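Local coordinates for ORC2 (Aeropyrum pernix, PDB 1W5T), which binds DNA and ATP and takes part in regulating DNA replication, as an archaeal AAA+ ATPase of the Cdc6/Orc family, at residues E17-P22 with E225-L230; A214-E219 with G250-G255; E219-L224 with L244-Y249. All coordinates share one frame; numbering follows the deposited sequence.

Interaction 1 of 3, residues E17-P22 with E225-L230; sequences ENYIPP and EQRAEL. With ANP (phosphoaminophosphonic acid-adenylate ester), chain D.
Arg227 and Tyr19 bury the most surface here, and they meet where the loop 17-22 passes over the adenosine end of the bound ATP analogue. The side chain of Arg227, leaving helix 217-231, is bent at chi2 (-26°), which brings its guanidinium to the nucleotide. NH1 lies at the edge of the Tyr19 ring, 3.3 Å from CD2, and that same CD2 sits over one face of the guanidinium. With the two planes 57° apart, the two side chains run alongside one another but head opposite ways, and do not stack.

NH2 donates twice to the analogue: to the ribose O2', which lies at the guanidinium edge, at 2.8 Å, and to the adenine N3 at 3.0 Å, the latter with an N-H...N angle of 152°. NH1 donates to a water at 2.7 Å and also to the carbonyl of Val14. The water in turn donates to Tyr19 O, again at 2.7 Å, and bonds both ribose hydroxyls, tying loop, arginine and sugar together.

Further along the helix, Leu230 presents CD1 to the loop: Tyr19 OH stands 3.4 Å from that methyl, and Pro22 CD meets Leu230 CD1 at 3.8 Å. Pro21 lays CB across the amide of Gln226, whose NE2 is held by the carbonyl of Glu23, while Pro21 CG approaches C2 of the adenine.

With an alanine here instead of Arg227, N3 and O2' would probably lose this donor, and the water its arginine partner. Because one guanidinium reads both sugar and base, bound nucleotide probably helps join the N-terminal loop to the lid helix, in keeping with Arg227 being an ATP-binding residue.

Interaction 2 of 3, residues A214-E219 with G250-G255; sequences AYKSRE and GEDKGG. With ANP (phosphoaminophosphonic acid-adenylate ester), chain D.
The segment 214-219 runs as an extended strand-like piece into the first turn of helix 217-231, and the turn 250-255, which follows the end of helix 239-249, packs against that start. The two backbones come closest at Ser217 and Gly250, whose CA atoms are 3.9 Å apart; a side chain at Gly250 would run into Ser217 CB. Glu251 N donates to Tyr215 O at 3.0 Å, nearly straight at 164°. Within the turn, Gly250 O accepts from Lys253 N and Gly255 N, which arrive from opposite faces of its plane.

Asp252 provides the main side-chain grip. Its OD2 accepts from Ser217 N on the syn side at 2.9 Å, the donor 24° out of the carboxylate plane. The carboxylate also crosses Lys216 at about a right angle, OD1 resting 3.6 Å from Lys216 CB. Since Lys216 is the N-cap residue, Asp252 occupies a first-turn N-H from outside the helix, and its negative charge would probably suit the positive end of the helix dipole. A carboxylate of the helix itself works from within: Glu219 OE2 accepts from Lys216 N at 2.8 Å, approached nearly along its C-O axis, while Glu219 OE1 forms a salt bridge with Arg27.

Both segments belong to the lid of the AAA+ module, and Tyr215 faces the other way, toward the nucleotide. With CG anti to the carbonyl carbon (chi1 -69°), its ring reaches from the backbone to the adenine, where OH donates to N7 of the ATP analogue at 2.6 Å. Lys253 NZ makes a weak bond to Ser217 OG; Lys216 and Glu251 run side by side, with Lys216 NZ 4.1 Å from Glu251 OE2, too far for a salt bridge.

Interaction 3 of 3, residues E219-L224 with L244-Y249; sequences ELYTIL and LISDVY. With ANP (phosphoaminophosphonic acid-adenylate ester), chain D.
Helices 219-224 and 244-249 run roughly antiparallel, their short axes 8.6 Å apart at closest approach with an angle of 146° between their directions, and the CA atoms of Leu220 and Ser246 come within 5.3 Å. The small side chain of Ser246 at this point is consistent with that spacing. Ser246 CB lies 3.7 Å from Leu220 CB and as close to Tyr221 N, so it packs directly against the backbone of its neighbour. Its OG turns back to its own helix, placed between the backbone N and the carbonyl carbon (chi1 51°), where it bonds the carbonyl of Leu242. Ser246 OG also sits at the edge of the Tyr221 ring, near its plane, and 3.7 Å from Tyr221 CB.

Two leucines one helical turn apart fill the space beside the serine. Leu220 sends CD1 against Tyr249 CB at 3.6 Å, the two side chains crossing at about a right angle. Leu224 likewise pushes CD1 onto Ile245, touching CB at 3.7 Å and CG2 a little further off. Beyond this pair, Ile245 also packs on helices 259-275 and 283-292, resting on Ala262, Leu266, Val286 and Val290, and Tyr249 packs on Ala262 as well. No hydrogen bond joins the two segments; the interface is buried and almost wholly apolar.

Helix 219-224 has a second face turned to the nucleotide, where Ile223 lays its CD1 3.8 Å from C6 of the adenine and its CG2 near N3. One side of the helix thus packs into the lid core while another lines the base pocket, an arrangement characteristic of the small helical lid domain that follows the P-loop ATPase core in AAA+ proteins of the Cdc6/Orc type.

In the fold
From the N terminus, the loop 17-22 comes first, ahead of helix 28-43 and the parallel sheet, and it waits some two hundred residues for its partner on helix 217-231. Interaction 1 therefore closes a long loop around the whole ATPase core. Before reaching 225-230 the chain passes 214-219 and 219-224, whose partners come later, so interaction 1 crosses both interaction 2 and interaction 3. Interaction 3 closes the shorter helical hairpin and lies within the span of interaction 2, with Glu219 common to both. All three use helix 217-231, joining the N-terminal loop and the rest of the lid round one nucleotide.

Interaction 1 of 3, residues E17-P22 with E225-L230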
loop_
_atom_site.group_PDB
_atom_site.type_symbol
_atom_site.label_atom_id
_atom_site.label_comp_id
_atom_site.label_asym_id
_atom_site.label_seq_id
_atom_site.Cartn_x
_atom_site.Cartn_y
_atom_site.Cartn_z
ATOM N N GLU A 17 0.693 8.751 12.215
ATOM C CA GLU A 17 0.676 7.823 11.076
ATOM C C GLU A 17 0.395 6.357 11.435
ATOM O O GLU A 17 -0.184 5.605 10.651
ATOM C CB GLU A 17 2.000 7.959 10.294
ATOM C CG GLU A 17 2.852 9.131 10.802
ATOM C CD GLU A 17 3.889 9.653 9.816
ATOM O OE1 GLU A 17 3.908 10.890 9.571
ATOM O OE2 GLU A 17 4.706 8.835 9.306
ATOM N N ASN A 18 0.787 5.927 12.619
ATOM C CA ASN A 18 0.367 4.601 12.987
ATOM C C ASN A 18 -0.729 4.511 14.044
ATOM O O ASN A 18 -0.866 3.476 14.717
ATOM C CB ASN A 18 1.533 3.661 13.279
ATOM C CG ASN A 18 2.601 4.289 14.061
ATOM O OD1 ASN A 18 2.392 4.713 15.215
ATOM N ND2 ASN A 18 3.787 4.362 13.462
ATOM N N TYR A 19 -1.523 5.570 14.179
ATOM C CA TYR A 19 -2.703 5.441 14.980
ATOM C C TYR A 19 -3.700 4.557 14.234
ATOM O O TYR A 19 -3.956 4.759 13.037
ATOM C CB TYR A 19 -3.317 6.804 15.276
ATOM C CG TYR A 19 -4.652 6.728 15.938
ATOM C CD1 TYR A 19 -4.758 6.535 17.334
ATOM C CD2 TYR A 19 -5.829 6.837 15.188
ATOM C CE1 TYR A 19 -6.016 6.473 17.965
ATOM C CE2 TYR A 19 -7.079 6.780 15.796
ATOM C CZ TYR A 19 -7.174 6.606 17.181
ATOM O OH TYR A 19 -8.417 6.538 17.789
ATOM N N ILE A 20 -4.239 3.576 14.952
ATOM C CA ILE A 20 -5.308 2.702 14.463
ATOM C C ILE A 20 -6.598 3.030 15.204
ATOM O O ILE A 20 -6.638 2.974 16.431
ATOM C CB ILE A 20 -4.946 1.213 14.735
ATOM C CG1 ILE A 20 -3.493 0.893 14.243
ATOM C CG2 ILE A 20 -5.976 0.290 14.090
ATOM C CD1 ILE A 20 -3.335 0.925 12.688
ATOM N N PRO A 21 -7.647 3.408 14.486
ATOM C CA PRO A 21 -8.879 3.801 15.159
ATOM C C PRO A 21 -9.515 2.602 15.862
ATOM O O PRO A 21 -9.241 1.489 15.428
ATOM C CB PRO A 21 -9.731 4.419 14.035
ATOM C CG PRO A 21 -9.081 4.088 12.808
ATOM C CD PRO A 21 -7.719 3.594 13.034
ATOM N N PRO A 22 -10.295 2.810 16.936
ATOM C CA PRO A 22 -10.906 1.677 17.677
ATOM C C PRO A 22 -11.939 0.899 16.830
ATOM O O PRO A 22 -12.263 -0.220 17.168
ATOM C CB PRO A 22 -11.620 2.344 18.863
ATOM C CG PRO A 22 -11.814 3.794 18.468
ATOM C CD PRO A 22 -10.685 4.122 17.483
ATOM N N GLU A 225 -14.208 12.511 9.529
ATOM C CA GLU A 225 -15.190 12.767 10.569
ATOM C C GLU A 225 -14.898 11.982 11.861
ATOM O O GLU A 225 -15.007 12.543 12.944
ATOM C CB GLU A 225 -16.611 12.550 10.060
ATOM C CG GLU A 225 -17.646 12.615 11.153
ATOM C CD GLU A 225 -19.029 12.216 10.654
ATOM O OE1 GLU A 225 -19.919 13.072 10.574
ATOM O OE2 GLU A 225 -19.235 11.034 10.342
ATOM N N GLN A 226 -14.507 10.717 11.706
ATOM C CA GLN A 226 -13.984 9.888 12.768
ATOM C C GLN A 226 -12.681 10.448 13.381
ATOM O O GLN A 226 -12.546 10.464 14.593
ATOM C CB GLN A 226 -13.788 8.439 12.254
ATOM C CG GLN A 226 -13.212 7.464 13.264
ATOM C CD GLN A 226 -13.010 6.080 12.689
ATOM O OE1 GLN A 226 -12.384 5.921 11.626
ATOM N NE2 GLN A 226 -13.534 5.058 13.385
ATOM N N ARG A 227 -11.726 10.924 12.584
ATOM C CA ARG A 227 -10.569 11.598 13.200
ATOM C C ARG A 227 -10.975 12.873 14.010
ATOM O O ARG A 227 -10.522 13.094 15.140
ATOM C CB ARG A 227 -9.472 11.925 12.176
ATOM C CG ARG A 227 -8.612 10.771 11.672
ATOM C CD ARG A 227 -8.432 9.532 12.600
ATOM N NE ARG A 227 -8.141 8.396 11.761
ATOM C CZ ARG A 227 -6.938 7.879 11.575
ATOM N NH1 ARG A 227 -5.873 8.366 12.242
ATOM N NH2 ARG A 227 -6.798 6.840 10.729
ATOM N N ALA A 228 -11.828 13.710 13.450
ATOM C CA ALA A 228 -12.292 14.875 14.212
ATOM C C ALA A 228 -12.910 14.462 15.579
ATOM O O ALA A 228 -12.417 14.867 16.648
ATOM C CB ALA A 228 -13.253 15.689 13.417
ATOM N N GLU A 229 -13.912 13.584 15.531
ATOM C CA GLU A 229 -14.592 13.062 16.727
ATOM C C GLU A 229 -13.707 12.534 17.823
ATOM O O GLU A 229 -13.929 12.859 18.983
ATOM C CB GLU A 229 -15.620 11.995 16.358
ATOM C CG GLU A 229 -16.870 12.507 15.669
ATOM C CD GLU A 229 -17.766 11.376 15.237
ATOM O OE1 GLU A 229 -18.778 11.620 14.563
ATOM O OE2 GLU A 229 -17.481 10.219 15.566
ATOM N N LEU A 230 -12.705 11.722 17.469
ATOM C CA LEU A 230 -11.750 11.170 18.423
ATOM C C LEU A 230 -10.636 12.142 18.782
ATOM O O LEU A 230 -10.009 12.020 19.835
ATOM C CB LEU A 230 -11.107 9.926 17.809
ATOM C CG LEU A 230 -12.061 8.832 17.297
ATOM C CD1 LEU A 230 -11.307 7.773 16.448
ATOM C CD2 LEU A 230 -12.875 8.166 18.439
HETATM P PG ANP D . 1.381 3.446 1.658
HETATM O O1G ANP D . 2.380 4.656 1.894
HETATM O O2G ANP D . 2.019 2.148 2.321
HETATM O O3G ANP D . 1.053 3.195 0.125
HETATM P PB ANP D . -1.137 2.595 3.022
HETATM O O1B ANP D . -0.499 1.370 3.792
HETATM O O2B ANP D . -1.897 2.057 1.772
HETATM N N3B ANP D . -0.013 3.811 2.595
HETATM P PA ANP D . -2.255 3.437 5.535
HETATM O O1A ANP D . -2.957 2.147 6.170
HETATM O O2A ANP D . -0.817 3.612 6.178
HETATM O O3A ANP D . -2.240 3.382 3.920
HETATM O "O5'" ANP D . -3.208 4.722 5.745
HETATM C "C5'" ANP D . -2.945 6.118 5.528
HETATM C "C4'" ANP D . -3.632 6.863 6.676
HETATM O "O4'" ANP D . -5.057 6.802 6.535
HETATM C "C3'" ANP D . -3.368 6.228 8.039
HETATM O "O3'" ANP D . -3.347 7.250 8.995
HETATM C "C2'" ANP D . -4.579 5.344 8.305
HETATM O "O2'" ANP D . -4.860 5.049 9.673
HETATM C "C1'" ANP D . -5.683 6.163 7.652
HETATM N N9 ANP D . -6.697 5.285 7.080
HETATM C C8 ANP D . -6.593 4.613 5.877
HETATM N N7 ANP D . -7.699 3.874 5.613
HETATM C C5 ANP D . -8.569 4.078 6.614
HETATM C C6 ANP D . -9.936 3.665 7.066
HETATM N N6 ANP D . -10.722 2.818 6.341
HETATM N N1 ANP D . -10.414 4.123 8.256
HETATM C C2 ANP D . -9.733 4.946 9.038
HETATM N N3 ANP D . -8.480 5.384 8.754
HETATM C C4 ANP D . -7.875 4.969 7.538
HETATM O O HOH W 1 -3.613 7.030 11.663
#

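Interaction 2 of 3, residues A214-E219 with G250-G255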
loop_
_atom_site.group_PDB
_atom_site.type_symbol
_atom_site.label_atom_id
_atom_site.label_comp_id
_atom_site.label_asym_id
_atom_site.label_seq_id
_atom_site.Cartn_x
_atom_site.Cartn_y
_atom_site.Cartn_z
ATOM N N ALA A 214 -8.220 3.346 -4.139
ATOM C CA ALA A 214 -8.141 4.652 -3.577
ATOM C C ALA A 214 -9.545 5.123 -3.169
ATOM O O ALA A 214 -10.537 4.705 -3.743
ATOM C CB ALA A 214 -7.495 5.621 -4.607
ATOM N N TYR A 215 -9.583 6.009 -2.174
ATOM C CA TYR A 215 -10.820 6.473 -1.566
ATOM C C TYR A 215 -11.582 7.553 -2.338
ATOM O O TYR A 215 -11.019 8.571 -2.813
ATOM C CB TYR A 215 -10.518 6.979 -0.142
ATOM C CG TYR A 215 -10.119 5.901 0.845
ATOM C CD1 TYR A 215 -8.836 5.896 1.423
ATOM C CD2 TYR A 215 -11.041 4.891 1.225
ATOM C CE1 TYR A 215 -8.474 4.913 2.346
ATOM C CE2 TYR A 215 -10.675 3.886 2.150
ATOM C CZ TYR A 215 -9.401 3.904 2.690
ATOM O OH TYR A 215 -9.072 2.941 3.586
ATOM N N LYS A 216 -12.883 7.348 -2.448
ATOM C CA LYS A 216 -13.798 8.399 -2.959
ATOM C C LYS A 216 -14.026 9.474 -1.892
ATOM O O LYS A 216 -13.714 9.267 -0.704
ATOM C CB LYS A 216 -15.116 7.802 -3.403
ATOM C CG LYS A 216 -14.904 6.720 -4.489
ATOM C CD LYS A 216 -16.221 6.062 -4.931
ATOM C CE LYS A 216 -15.951 4.806 -5.846
ATOM N NZ LYS A 216 -16.153 5.122 -7.313
ATOM N N SER A 217 -14.575 10.608 -2.304
ATOM C CA SER A 217 -14.708 11.740 -1.389
ATOM C C SER A 217 -15.591 11.454 -0.181
ATOM O O SER A 217 -15.258 11.880 0.940
ATOM C CB SER A 217 -15.145 13.023 -2.130
ATOM O OG SER A 217 -16.526 12.982 -2.420
ATOM N N ARG A 218 -16.688 10.732 -0.415
ATOM C CA ARG A 218 -17.619 10.287 0.615
ATOM C C ARG A 218 -16.906 9.457 1.711
ATOM O O ARG A 218 -17.127 9.658 2.909
ATOM C CB ARG A 218 -18.710 9.414 -0.030
ATOM C CG ARG A 218 -19.985 10.131 -0.408
ATOM C CD ARG A 218 -21.295 9.263 -0.191
ATOM N NE ARG A 218 -21.017 7.949 0.436
ATOM C CZ ARG A 218 -21.826 7.288 1.269
ATOM N NH1 ARG A 218 -23.002 7.785 1.631
ATOM N NH2 ARG A 218 -21.442 6.117 1.759
ATOM N N GLU A 219 -16.031 8.541 1.277
ATOM C CA GLU A 219 -15.214 7.743 2.205
ATOM C C GLU A 219 -14.221 8.560 2.970
ATOM O O GLU A 219 -14.109 8.380 4.175
ATOM C CB GLU A 219 -14.552 6.583 1.497
ATOM C CG GLU A 219 -15.580 5.685 0.844
ATOM C CD GLU A 219 -14.994 4.885 -0.268
ATOM O OE1 GLU A 219 -15.427 3.750 -0.464
ATOM O OE2 GLU A 219 -14.066 5.363 -0.920
ATOM N N GLY A 250 -10.721 13.277 -2.978
ATOM C CA GLY A 250 -11.495 12.155 -3.491
ATOM C C GLY A 250 -11.049 11.745 -4.898
ATOM O O GLY A 250 -10.850 12.604 -5.765
ATOM N N GLU A 251 -10.900 10.434 -5.130
ATOM C CA GLU A 251 -10.439 9.928 -6.415
ATOM C C GLU A 251 -11.516 10.070 -7.467
ATOM O O GLU A 251 -11.215 10.207 -8.649
ATOM C CB GLU A 251 -9.933 8.503 -6.301
ATOM C CG GLU A 251 -11.006 7.432 -6.435
ATOM C CD GLU A 251 -11.337 7.115 -7.891
ATOM O OE1 GLU A 251 -10.385 7.045 -8.732
ATOM O OE2 GLU A 251 -12.544 6.956 -8.186
ATOM N N ASP A 252 -12.775 10.065 -7.035
ATOM C CA ASP A 252 -13.890 10.430 -7.925
ATOM C C ASP A 252 -13.898 11.924 -8.324
ATOM O O ASP A 252 -14.539 12.306 -9.276
ATOM C CB ASP A 252 -15.244 10.033 -7.326
ATOM C CG ASP A 252 -15.428 10.515 -5.904
ATOM O OD1 ASP A 252 -16.558 10.433 -5.374
ATOM O OD2 ASP A 252 -14.506 10.960 -5.203
ATOM N N LYS A 253 -13.178 12.757 -7.588
ATOM C CA LYS A 253 -13.094 14.165 -7.921
ATOM C C LYS A 253 -11.778 14.536 -8.560
ATOM O O LYS A 253 -11.460 15.696 -8.596
ATOM C CB LYS A 253 -13.256 14.987 -6.657
ATOM C CG LYS A 253 -14.485 14.597 -5.868
ATOM C CD LYS A 253 -15.648 15.505 -6.130
ATOM C CE LYS A 253 -16.945 14.867 -5.717
ATOM N NZ LYS A 253 -17.549 15.565 -4.534
ATOM N N GLY A 254 -10.982 13.572 -9.010
ATOM C CA GLY A 254 -9.700 13.898 -9.624
ATOM C C GLY A 254 -8.487 13.883 -8.728
ATOM O O GLY A 254 -7.356 14.125 -9.220
ATOM N N GLY A 255 -8.683 13.559 -7.437
ATOM C CA GLY A 255 -7.587 13.457 -6.487
ATOM C C GLY A 255 -6.997 12.064 -6.337
ATOM O O GLY A 255 -7.566 11.096 -6.858
HETATM P PG ANP D . 1.381 3.446 1.658
HETATM O O1G ANP D . 2.380 4.656 1.894
HETATM O O2G ANP D . 2.019 2.148 2.321
HETATM O O3G ANP D . 1.053 3.195 0.125
HETATM P PB ANP D . -1.137 2.595 3.022
HETATM O O1B ANP D . -0.499 1.370 3.792
HETATM O O2B ANP D . -1.897 2.057 1.772
HETATM N N3B ANP D . -0.013 3.811 2.595
HETATM P PA ANP D . -2.255 3.437 5.535
HETATM O O1A ANP D . -2.957 2.147 6.170
HETATM O O2A ANP D . -0.817 3.612 6.178
HETATM O O3A ANP D . -2.240 3.382 3.920
HETATM O "O5'" ANP D . -3.208 4.722 5.745
HETATM C "C5'" ANP D . -2.945 6.118 5.528
HETATM C "C4'" ANP D . -3.632 6.863 6.676
HETATM O "O4'" ANP D . -5.057 6.802 6.535
HETATM C "C3'" ANP D . -3.368 6.228 8.039
HETATM O "O3'" ANP D . -3.347 7.250 8.995
HETATM C "C2'" ANP D . -4.579 5.344 8.305
HETATM O "O2'" ANP D . -4.860 5.049 9.673
HETATM C "C1'" ANP D . -5.683 6.163 7.652
HETATM N N9 ANP D . -6.697 5.285 7.080
HETATM C C8 ANP D . -6.593 4.613 5.877
HETATM N N7 ANP D . -7.699 3.874 5.613
HETATM C C5 ANP D . -8.569 4.078 6.614
HETATM C C6 ANP D . -9.936 3.665 7.066
HETATM N N6 ANP D . -10.722 2.818 6.341
HETATM N N1 ANP D . -10.414 4.123 8.256
HETATM C C2 ANP D . -9.733 4.946 9.038
HETATM N N3 ANP D . -8.480 5.384 8.754
HETATM C C4 ANP D . -7.875 4.969 7.538
#

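Interaction 3 of 3, residues E219-L224 with L244-Y249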
loop_
_atom_site.group_PDB
_atom_site.type_symbol
_atom_site.label_atom_id
_atom_site.label_comp_id
_atom_site.label_asym_id
_atom_site.label_seq_id
_atom_site.Cartn_x
_atom_site.Cartn_y
_atom_site.Cartn_z
ATOM N N GLU A 219 -16.031 8.541 1.277
ATOM C CA GLU A 219 -15.214 7.743 2.205
ATOM C C GLU A 219 -14.221 8.560 2.970
ATOM O O GLU A 219 -14.109 8.380 4.175
ATOM C CB GLU A 219 -14.552 6.583 1.497
ATOM C CG GLU A 219 -15.580 5.685 0.844
ATOM C CD GLU A 219 -14.994 4.885 -0.268
ATOM O OE1 GLU A 219 -15.427 3.750 -0.464
ATOM O OE2 GLU A 219 -14.066 5.363 -0.920
ATOM N N LEU A 220 -13.528 9.477 2.287
ATOM C CA LEU A 220 -12.616 10.383 2.957
ATOM C C LEU A 220 -13.357 11.231 3.967
ATOM O O LEU A 220 -12.830 11.518 5.015
ATOM C CB LEU A 220 -11.839 11.292 1.971
ATOM C CG LEU A 220 -10.761 10.604 1.101
ATOM C CD1 LEU A 220 -10.224 11.589 0.078
ATOM C CD2 LEU A 220 -9.626 9.953 1.978
ATOM N N TYR A 221 -14.592 11.602 3.653
ATOM C CA TYR A 221 -15.372 12.396 4.553
ATOM C C TYR A 221 -15.631 11.603 5.837
ATOM O O TYR A 221 -15.398 12.087 6.950
ATOM C CB TYR A 221 -16.691 12.885 3.931
ATOM C CG TYR A 221 -17.499 13.590 5.000
ATOM C CD1 TYR A 221 -18.337 12.877 5.843
ATOM C CD2 TYR A 221 -17.303 14.967 5.259
ATOM C CE1 TYR A 221 -18.998 13.487 6.863
ATOM C CE2 TYR A 221 -17.996 15.604 6.274
ATOM C CZ TYR A 221 -18.839 14.848 7.060
ATOM O OH TYR A 221 -19.521 15.425 8.074
ATOM N N THR A 222 -16.133 10.383 5.670
ATOM C CA THR A 222 -16.292 9.470 6.780
ATOM C C THR A 222 -15.005 9.302 7.568
ATOM O O THR A 222 -15.025 9.292 8.803
ATOM C CB THR A 222 -16.822 8.106 6.278
ATOM O OG1 THR A 222 -18.083 8.311 5.642
ATOM C CG2 THR A 222 -17.188 7.219 7.421
ATOM N N ILE A 223 -13.885 9.176 6.874
ATOM C CA ILE A 223 -12.612 8.997 7.601
ATOM C C ILE A 223 -12.185 10.236 8.403
ATOM O O ILE A 223 -11.721 10.112 9.539
ATOM C CB ILE A 223 -11.472 8.480 6.666
ATOM C CG1 ILE A 223 -11.841 7.079 6.135
ATOM C CG2 ILE A 223 -10.089 8.532 7.410
ATOM C CD1 ILE A 223 -10.971 6.572 4.897
ATOM N N LEU A 224 -12.386 11.421 7.842
ATOM C CA LEU A 224 -12.024 12.657 8.523
ATOM C C LEU A 224 -12.963 12.910 9.705
ATOM O O LEU A 224 -12.568 13.419 10.774
ATOM C CB LEU A 224 -12.031 13.845 7.537
ATOM C CG LEU A 224 -10.955 13.767 6.449
ATOM C CD1 LEU A 224 -11.160 14.838 5.364
ATOM C CD2 LEU A 224 -9.544 13.812 7.034
ATOM N N LEU A 244 -14.255 20.223 2.483
ATOM C CA LEU A 244 -13.263 20.960 1.746
ATOM C C LEU A 244 -12.032 20.114 1.432
ATOM O O LEU A 244 -11.343 20.376 0.455
ATOM C CB LEU A 244 -12.873 22.215 2.532
ATOM C CG LEU A 244 -13.992 23.276 2.555
ATOM C CD1 LEU A 244 -13.709 24.361 3.564
ATOM C CD2 LEU A 244 -14.323 23.893 1.134
ATOM N N ILE A 245 -11.747 19.122 2.270
ATOM C CA ILE A 245 -10.573 18.305 2.100
ATOM C C ILE A 245 -10.968 17.167 1.187
ATOM O O ILE A 245 -10.376 16.979 0.105
ATOM C CB ILE A 245 -10.037 17.803 3.440
ATOM C CG1 ILE A 245 -9.581 18.991 4.313
ATOM C CG2 ILE A 245 -8.820 16.896 3.194
ATOM C CD1 ILE A 245 -9.351 18.710 5.842
ATOM N N SER A 246 -12.022 16.456 1.600
ATOM C CA SER A 246 -12.521 15.288 0.871
ATOM C C SER A 246 -12.967 15.598 -0.565
ATOM O O SER A 246 -12.720 14.792 -1.449
ATOM C CB SER A 246 -13.600 14.524 1.669
ATOM O OG SER A 246 -14.636 15.357 2.131
ATOM N N ASP A 247 -13.549 16.776 -0.803
ATOM C CA ASP A 247 -13.939 17.194 -2.160
ATOM C C ASP A 247 -12.766 17.340 -3.102
ATOM O O ASP A 247 -12.901 17.116 -4.287
ATOM C CB ASP A 247 -14.708 18.521 -2.157
ATOM C CG ASP A 247 -16.198 18.324 -2.058
ATOM O OD1 ASP A 247 -16.645 17.282 -1.524
ATOM O OD2 ASP A 247 -17.009 19.165 -2.485
ATOM N N VAL A 248 -11.616 17.736 -2.574
ATOM C CA VAL A 248 -10.410 17.859 -3.389
ATOM C C VAL A 248 -9.684 16.526 -3.509
ATOM O O VAL A 248 -9.255 16.189 -4.613
ATOM C CB VAL A 248 -9.441 18.944 -2.845
ATOM C CG1 VAL A 248 -8.220 19.106 -3.745
ATOM C CG2 VAL A 248 -10.135 20.265 -2.697
ATOM N N TYR A 249 -9.530 15.769 -2.404
ATOM C CA TYR A 249 -8.698 14.533 -2.442
ATOM C C TYR A 249 -9.382 13.285 -3.017
ATOM O O TYR A 249 -8.706 12.355 -3.502
ATOM C CB TYR A 249 -8.053 14.232 -1.104
ATOM C CG TYR A 249 -7.034 15.270 -0.660
ATOM C CD1 TYR A 249 -6.713 15.407 0.665
ATOM C CD2 TYR A 249 -6.412 16.116 -1.578
ATOM C CE1 TYR A 249 -5.813 16.342 1.080
ATOM C CE2 TYR A 249 -5.517 17.085 -1.173
ATOM C CZ TYR A 249 -5.202 17.192 0.161
ATOM O OH TYR A 249 -4.259 18.133 0.587
HETATM P PG ANP D . 1.381 3.446 1.658
HETATM O O1G ANP D . 2.380 4.656 1.894
HETATM O O2G ANP D . 2.019 2.148 2.321
HETATM O O3G ANP D . 1.053 3.195 0.125
HETATM P PB ANP D . -1.137 2.595 3.022
HETATM O O1B ANP D . -0.499 1.370 3.792
HETATM O O2B ANP D . -1.897 2.057 1.772
HETATM N N3B ANP D . -0.013 3.811 2.595
HETATM P PA ANP D . -2.255 3.437 5.535
HETATM O O1A ANP D . -2.957 2.147 6.170
HETATM O O2A ANP D . -0.817 3.612 6.178
HETATM O O3A ANP D . -2.240 3.382 3.920
HETATM O "O5'" ANP D . -3.208 4.722 5.745
HETATM C "C5'" ANP D . -2.945 6.118 5.528
HETATM C "C4'" ANP D . -3.632 6.863 6.676
HETATM O "O4'" ANP D . -5.057 6.802 6.535
HETATM C "C3'" ANP D . -3.368 6.228 8.039
HETATM O "O3'" ANP D . -3.347 7.250 8.995
HETATM C "C2'" ANP D . -4.579 5.344 8.305
HETATM O "O2'" ANP D . -4.860 5.049 9.673
HETATM C "C1'" ANP D . -5.683 6.163 7.652
HETATM N N9 ANP D . -6.697 5.285 7.080
HETATM C C8 ANP D . -6.593 4.613 5.877
HETATM N N7 ANP D . -7.699 3.874 5.613
HETATM C C5 ANP D . -8.569 4.078 6.614
HETATM C C6 ANP D . -9.936 3.665 7.066
HETATM N N6 ANP D . -10.722 2.818 6.341
HETATM N N1 ANP D . -10.414 4.123 8.256
HETATM C C2 ANP D . -9.733 4.946 9.038
HETATM N N3 ANP D . -8.480 5.384 8.754
HETATM C C4 ANP D . -7.875 4.969 7.538
#